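Local coordinates for escJ (PDB 1YJ7), which probably builds the membrane-associated ring platform on which the type III secretion system of enteropathogenic Escherichia coli is assembled, at residues Ile87-Leu90 against Lys91-Asp94; Thr10-Glu13 against Ala14-Gln18; Glu133-Leu136 against Ala137-Val140. The protein carries 3 engineered substitutions. One frame throughout, in Å; residues are numbered along the deposited sequence. Where two conformers were deposited one is given.

Contact 1: residues Ile87-Leu90 against Lys91-Asp94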
loop_
_atom_site.group_PDB
_atom_site.type_symbol
_atom_site.label_atom_id
_atom_site.label_comp_id
_atom_site.label_asym_id
_atom_site.label_seq_id
_atom_site.Cartn_x
_atom_site.Cartn_y
_atom_site.Cartn_z
ATOM N N ILE D 87 21.540 22.612 8.194
ATOM C CA ILE D 87 22.628 22.744 9.166
ATOM C C ILE D 87 22.783 21.454 9.993
ATOM O O ILE D 87 23.896 21.007 10.256
ATOM C CB ILE D 87 22.380 23.972 10.097
ATOM C CG1 ILE D 87 22.561 25.291 9.321
ATOM C CG2 ILE D 87 23.262 23.918 11.333
ATOM C CD1 ILE D 87 23.992 25.609 8.923
ATOM N N ASN D 88 21.663 20.873 10.418
ATOM C CA ASN D 88 21.678 19.625 11.176
ATOM C C ASN D 88 22.266 18.494 10.355
ATOM O O ASN D 88 23.028 17.687 10.865
ATOM C CB ASN D 88 20.243 19.240 11.574
ATOM C CG ASN D 88 20.190 18.130 12.583
ATOM O OD1 ASN D 88 20.646 18.297 13.719
ATOM N ND2 ASN D 88 19.589 16.975 12.194
ATOM N N TYR D 89 21.890 18.442 9.086
ATOM C CA TYR D 89 22.347 17.397 8.173
ATOM C C TYR D 89 23.845 17.512 7.946
ATOM O O TYR D 89 24.578 16.514 7.999
ATOM C CB TYR D 89 21.586 17.509 6.855
ATOM C CG TYR D 89 22.130 16.679 5.725
ATOM C CD1 TYR D 89 21.946 15.292 5.696
ATOM C CD2 TYR D 89 22.804 17.271 4.668
ATOM C CE1 TYR D 89 22.437 14.526 4.652
ATOM C CE2 TYR D 89 23.284 16.516 3.610
ATOM C CZ TYR D 89 23.097 15.145 3.616
ATOM O OH TYR D 89 23.576 14.389 2.566
ATOM N N LEU D 90 24.319 18.734 7.729
ATOM C CA LEU D 90 25.761 18.963 7.642
ATOM C C LEU D 90 26.513 18.478 8.874
ATOM O O LEU D 90 27.576 17.870 8.740
ATOM C CB LEU D 90 26.074 20.441 7.399
ATOM C CG LEU D 90 27.551 20.810 7.250
ATOM C CD1 LEU D 90 28.113 20.212 5.991
ATOM C CD2 LEU D 90 27.727 22.341 7.262
ATOM N N LYS D 91 25.999 18.762 10.071
ATOM C CA LYS D 91 26.620 18.282 11.285
ATOM C C LYS D 91 26.621 16.753 11.345
ATOM O O LYS D 91 27.633 16.151 11.672
ATOM C CB LYS D 91 25.943 18.851 12.535
ATOM C CG LYS D 91 26.593 18.427 13.860
ATOM C CD LYS D 91 28.073 18.894 14.021
ATOM C CE LYS D 91 28.203 20.408 14.100
ATOM N NZ LYS D 91 29.593 20.852 14.506
ATOM N N GLU D 92 25.493 16.131 11.025
ATOM C CA GLU D 92 25.434 14.664 10.999
ATOM C C GLU D 92 26.510 14.081 10.069
ATOM O O GLU D 92 27.207 13.108 10.427
ATOM C CB GLU D 92 24.053 14.200 10.515
ATOM C CG GLU D 92 22.958 14.376 11.551
ATOM C CD GLU D 92 21.568 14.138 10.976
ATOM O OE1 GLU D 92 20.609 14.148 11.773
ATOM O OE2 GLU D 92 21.449 13.924 9.738
ATOM N N GLN D 93 26.637 14.676 8.890
ATOM C CA GLN D 93 27.617 14.240 7.891
ATOM C C GLN D 93 29.042 14.462 8.355
ATOM O O GLN D 93 29.904 13.601 8.143
ATOM C CB GLN D 93 27.334 14.934 6.562
ATOM C CG GLN D 93 25.998 14.492 5.941
ATOM C CD GLN D 93 26.044 13.086 5.342
ATOM O OE1 GLN D 93 25.252 12.206 5.716
ATOM N NE2 GLN D 93 26.943 12.879 4.421
ATOM N N ASP D 94 29.294 15.597 9.021
ATOM C CA ASP D 94 30.606 15.887 9.574
ATOM C C ASP D 94 31.003 14.864 10.643
ATOM O O ASP D 94 32.153 14.438 10.716
ATOM C CB ASP D 94 30.627 17.274 10.237
ATOM C CG ASP D 94 30.599 18.428 9.249
ATOM O OD1 ASP D 94 30.783 18.242 8.013
ATOM O OD2 ASP D 94 30.419 19.603 9.668
#
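Ile87 begins the contact through its backbone alone: its carbonyl O accepts from Lys91 N at 3.1 Å, one of four successive i to i+4 bonds in the middle of helix 80-99. One residue on, Asn88 repeats the bond with Glu92 N and also brings its amide to the Glu92 carboxylate. Its CG is anti to the backbone N (chi1 -168°), which carries ND2 along the helix to 3.0 Å from Glu92 OE1; the amide and carboxylate planes are 67° apart. Both polar ends turn to strand 105-113, where Glu92 OE1 accepts from Leu112 N and Asn88 ND2 gives a weak bond to Leu112 O.

Tyr89 supplies the aromatic part. Gln93 lays its CG over one face of the ring, 3.9 Å from the ring centroid, in a CH-pi contact displaced toward the rim. The bend beyond CG then turns its amide along the ring past CE1 and OH, only 20° from coplanar with it. Beneath this pair the Gln93 N to Tyr89 O bond, 2.9 Å long, lies nearly along the C=O axis. Leu90 closes the series by accepting from Asp94 N, and its CD1 lies 3.9 Å from Asp94 OD1, a contact of methyl with carboxylate. On the remaining flank Lys91 rests CB 3.6 Å from Asn88 O, while its bent chain takes NZ away to Ser150 O.

The chemistry divides the helix surface. Asn88 and Glu92 offer one residue of strand 105-113, Leu112, both a donor and an acceptor, so the buried carboxylate is met by a backbone N-H and has an amide close by, surroundings that would probably favour its charged form; Tyr89 and Gln93 cover their turn through carbon and pi contacts.

Contact 2: residues Thr10-Glu13 against Ala14-Gln18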
loop_
_atom_site.group_PDB
_atom_site.type_symbol
_atom_site.label_atom_id
_atom_site.label_comp_id
_atom_site.label_asym_id
_atom_site.label_seq_id
_atom_site.Cartn_x
_atom_site.Cartn_y
_atom_site.Cartn_z
ATOM N N THR D 10 25.678 -0.205 -10.047
ATOM C CA THR D 10 27.012 0.354 -9.859
ATOM C C THR D 10 28.009 -0.784 -9.702
ATOM O O THR D 10 27.637 -1.930 -9.450
ATOM C CB THR D 10 27.098 1.261 -8.627
ATOM O OG1 THR D 10 26.888 0.484 -7.456
ATOM C CG2 THR D 10 25.997 2.340 -8.621
ATOM N N GLU D 11 29.284 -0.452 -9.819
ATOM C CA GLU D 11 30.336 -1.438 -9.638
ATOM C C GLU D 11 30.264 -2.063 -8.265
ATOM O O GLU D 11 30.404 -3.275 -8.118
ATOM C CB GLU D 11 31.707 -0.796 -9.865
ATOM C CG GLU D 11 31.957 -0.530 -11.333
ATOM C CD GLU D 11 33.275 0.173 -11.604
ATOM O OE1 GLU D 11 33.592 0.369 -12.804
ATOM O OE2 GLU D 11 33.984 0.518 -10.631
ATOM N N LYS D 12 30.056 -1.234 -7.250
ATOM C CA LYS D 12 30.058 -1.711 -5.875
ATOM C C LYS D 12 28.865 -2.607 -5.608
ATOM O O LYS D 12 29.035 -3.664 -5.026
ATOM C CB LYS D 12 30.071 -0.547 -4.892
ATOM C CG LYS D 12 29.945 -0.942 -3.435
ATOM C CD LYS D 12 29.906 0.317 -2.559
ATOM C CE LYS D 12 29.219 0.086 -1.245
ATOM N NZ LYS D 12 29.137 1.392 -0.475
ATOM N N GLU D 13 27.679 -2.198 -6.041
ATOM C CA GLU D 13 26.469 -3.004 -5.811
ATOM C C GLU D 13 26.607 -4.366 -6.513
ATOM O O GLU D 13 26.337 -5.420 -5.931
ATOM C CB GLU D 13 25.179 -2.277 -6.153
ATOM C CG GLU D 13 23.971 -3.080 -5.699
ATOM C CD GLU D 13 22.919 -2.276 -4.971
ATOM O OE1 GLU D 13 22.528 -1.221 -5.488
ATOM O OE2 GLU D 13 22.476 -2.723 -3.894
ATOM N N ALA D 14 27.040 -4.335 -7.761
ATOM C CA ALA D 14 27.223 -5.547 -8.535
ATOM C C ALA D 14 28.271 -6.450 -7.877
ATOM O O ALA D 14 28.049 -7.648 -7.759
ATOM C CB ALA D 14 27.598 -5.224 -9.978
ATOM N N ASN D 15 29.403 -5.895 -7.447
ATOM C CA ASN D 15 30.435 -6.713 -6.822
ATOM C C ASN D 15 29.955 -7.366 -5.532
ATOM O O ASN D 15 30.261 -8.518 -5.260
ATOM C CB ASN D 15 31.686 -5.896 -6.498
ATOM C CG ASN D 15 32.526 -5.593 -7.722
ATOM O OD1 ASN D 15 32.416 -6.258 -8.762
ATOM N ND2 ASN D 15 33.347 -4.548 -7.615
ATOM N N GLN D 16 29.257 -6.605 -4.708
ATOM C CA GLN D 16 28.761 -7.154 -3.445
ATOM C C GLN D 16 27.762 -8.277 -3.683
ATOM O O GLN D 16 27.846 -9.333 -3.036
ATOM C CB GLN D 16 28.195 -6.054 -2.548
ATOM C CG GLN D 16 29.312 -5.113 -2.079
ATOM C CD GLN D 16 28.828 -4.024 -1.159
ATOM O OE1 GLN D 16 27.677 -3.605 -1.240
ATOM N NE2 GLN D 16 29.722 -3.551 -0.281
ATOM N N MET D 17 26.840 -8.079 -4.613
ATOM C CA MET D 17 25.841 -9.107 -4.916
ATOM C C MET D 17 26.502 -10.326 -5.545
ATOM O O MET D 17 26.204 -11.455 -5.186
ATOM C CB MET D 17 24.733 -8.547 -5.815
ATOM C CG MET D 17 23.836 -7.582 -5.103
ATOM S SD MET D 17 22.376 -7.106 -6.138
ATOM C CE MET D 17 22.792 -5.695 -6.419
ATOM N N GLN D 18 27.437 -10.087 -6.459
ATOM C CA GLN D 18 28.118 -11.163 -7.155
ATOM C C GLN D 18 28.941 -11.990 -6.183
ATOM O O GLN D 18 28.834 -13.205 -6.168
ATOM C CB GLN D 18 29.007 -10.570 -8.267
ATOM C CG GLN D 18 29.793 -11.592 -9.062
ATOM C CD GLN D 18 30.737 -10.973 -10.065
ATOM O OE1 GLN D 18 31.438 -11.691 -10.806
ATOM N NE2 GLN D 18 30.804 -9.672 -10.076
HETATM O O HOH W 1 31.164 -4.516 -10.792
#
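The first turns of helix 11-23 begin with an N-cap, and from there the backbone bonds pass from Thr10-Glu13 to Ala14-Gln18. Thr10 O accepts from Ala14 N at 3.0 Å, while the Thr10 side chain turns back on its own turn: with chi1 at 65°, OG1 takes the N-H of Glu13 at 3.1 Å in a nearly straight capping bond (164°). An amide that has no helical acceptor of its own is thereby satisfied. The methyl of Ala14 tucks against the same carbonyl, CB lying 3.3 Å from Thr10 O.

Glu11 O is held more fully. It receives Asn15 N at 2.9 Å and also a water, which gives its other hydrogen to Asn15 OD1, so the Asn15 side chain is tied by solvent to the carbonyl of the preceding turn. Lys12 and Gln16 lie side by side and point the same way. The extended lysine passes the glutamine amide with methylene groups, CE coming 3.8 Å from Gln16 NE2.

This helix packs on the antiparallel sheet of strands 3-9, 38-42 and 28-32, forming the smaller α/β unit at the N-terminal end of the chain. Ala14 and Met17 face that sheet, touching Leu9; Ala14 also touches Met38, and Met17 touches Leu40. Glu13 leads toward the loop that holds Phe59 and Pro60; there, in the conformer given, its OE2 accepts from Lys61 N, which would join helix to loop. The fit between the Glu13 and Met17 side chains is doubtful in detail, but their backbones are joined by a regular bond, Met17 N to Glu13 O at 3.0 Å.

Contact 3: residues Glu133-Leu136 against Ala137-Val140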
loop_
_atom_site.group_PDB
_atom_site.type_symbol
_atom_site.label_atom_id
_atom_site.label_comp_id
_atom_site.label_asym_id
_atom_site.label_seq_id
_atom_site.Cartn_x
_atom_site.Cartn_y
_atom_site.Cartn_z
ATOM N N GLU D 133 36.474 -8.460 11.954
ATOM C CA GLU D 133 37.681 -8.818 12.700
ATOM C C GLU D 133 38.042 -7.820 13.795
ATOM O O GLU D 133 39.104 -7.952 14.397
ATOM C CB GLU D 133 38.894 -8.951 11.753
ATOM C CG GLU D 133 38.642 -9.602 10.404
ATOM C CD GLU D 133 37.980 -10.968 10.487
ATOM O OE1 GLU D 133 37.356 -11.374 9.472
ATOM O OE2 GLU D 133 38.075 -11.645 11.546
ATOM N N VAL D 134 37.198 -6.801 14.014
ATOM C CA VAL D 134 37.484 -5.722 14.954
ATOM C C VAL D 134 36.364 -5.692 16.007
ATOM O O VAL D 134 35.195 -5.884 15.667
ATOM C CB VAL D 134 37.566 -4.367 14.224
ATOM C CG1 VAL D 134 37.576 -3.189 15.195
ATOM C CG2 VAL D 134 38.822 -4.331 13.324
ATOM N N ASN D 135 36.735 -5.459 17.262
ATOM C CA ASN D 135 35.764 -5.181 18.341
ATOM C C ASN D 135 35.905 -3.731 18.767
ATOM O O ASN D 135 36.916 -3.355 19.359
ATOM C CB ASN D 135 36.036 -6.089 19.541
ATOM C CG ASN D 135 35.177 -5.754 20.732
ATOM O OD1 ASN D 135 34.140 -5.117 20.610
ATOM N ND2 ASN D 135 35.593 -6.226 21.896
ATOM N N LEU D 136 34.903 -2.924 18.469
ATOM C CA LEU D 136 34.936 -1.503 18.746
ATOM C C LEU D 136 34.390 -1.182 20.148
ATOM O O LEU D 136 34.324 -0.023 20.521
ATOM C CB LEU D 136 34.145 -0.731 17.707
ATOM C CG LEU D 136 34.800 -0.701 16.310
ATOM C CD1 LEU D 136 33.927 0.118 15.388
ATOM C CD2 LEU D 136 36.216 -0.154 16.407
ATOM N N ALA D 137 34.003 -2.191 20.910
ATOM C CA ALA D 137 33.433 -1.918 22.235
ATOM C C ALA D 137 34.330 -1.035 23.112
ATOM O O ALA D 137 33.814 -0.122 23.730
ATOM C CB ALA D 137 33.055 -3.190 22.940
ATOM N N PRO D 138 35.640 -1.247 23.153
ATOM C CA PRO D 138 36.517 -0.350 23.942
ATOM C C PRO D 138 36.528 1.109 23.477
ATOM O O PRO D 138 36.937 1.989 24.256
ATOM C CB PRO D 138 37.902 -0.984 23.782
ATOM C CG PRO D 138 37.638 -2.379 23.403
ATOM C CD PRO D 138 36.420 -2.336 22.530
ATOM N N SER D 139 36.118 1.366 22.235
ATOM C CA SER D 139 36.047 2.718 21.690
ATOM C C SER D 139 34.705 3.433 21.897
ATOM O O SER D 139 34.573 4.596 21.548
ATOM C CB SER D 139 36.395 2.690 20.201
ATOM O OG SER D 139 37.702 2.184 20.038
ATOM N N VAL D 140 33.713 2.781 22.499
ATOM C CA VAL D 140 32.407 3.415 22.648
ATOM C C VAL D 140 32.459 4.693 23.481
ATOM O O VAL D 140 31.866 5.685 23.110
ATOM C CB VAL D 140 31.358 2.426 23.194
ATOM C CG1 VAL D 140 30.061 3.127 23.586
ATOM C CG2 VAL D 140 31.089 1.408 22.161
HETATM O O HOH W 2 38.410 -0.479 19.910
#
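Asn135 and Ala137 form the close-fitting part of this turn. OD1 of Asn135 accepts from Ala137 N at 2.9 Å and also lies 3.2 Å from Ala137 CB. A chi1 of 174°, with CG anti to the backbone N, swings the amide forward to the Leu136-Ala137 peptide; the N-H meets OD1 from above the carbonyl plane, 57° out of it. Just beyond, the Pro138 ring crosses the Asn135 side chain at about a right angle, and its CD sits 3.4 Å from Asn135 O. Leu136 O takes the N-H of Ser139 at 2.8 Å, again from well above its carbonyl plane, in a bent bond (141°). The Leu136 side chain leaves the turn for the interior, packing on Val128 and Ser130 of strand 123-130 and on Ile163 of strand 159-165.

The outer side is looser and wetter. There a single water spans the turn, donating to Asn135 O at 3.3 Å and lying 2.8 Å from Ser139 OG, joining the backbone of Asn135 to the side chain of Ser139, which do not touch directly.

An Asn side-chain oxygen bonded to the backbone N-H two residues on is the mark of an Asx turn; here it is followed by a tight i to i+3 turn that leads the chain from strand 123-130 into helix 140-150.

All three contacts are local, and none is wholly core. Contacts 1 and 3 are surface arrangements around the mixed sheet of strands 105-113, 123-130 and 159-165, the first on helix 80-99 and the second at the entry to helix 140-150. Contact 2 is partly buried and belongs to the other sheet, about 28 Å from contact 1 between centres and on the opposite side of the chain's centre. Mid-helix, contact 1 pairs side chains one turn apart. In contact 2 a threonine hydroxyl caps the helix start in addition to the backbone bonds, and in contact 3 an asparagine amide oxygen holds a backbone N-H in the loop before helix 140-150; each is accompanied by a bridging water.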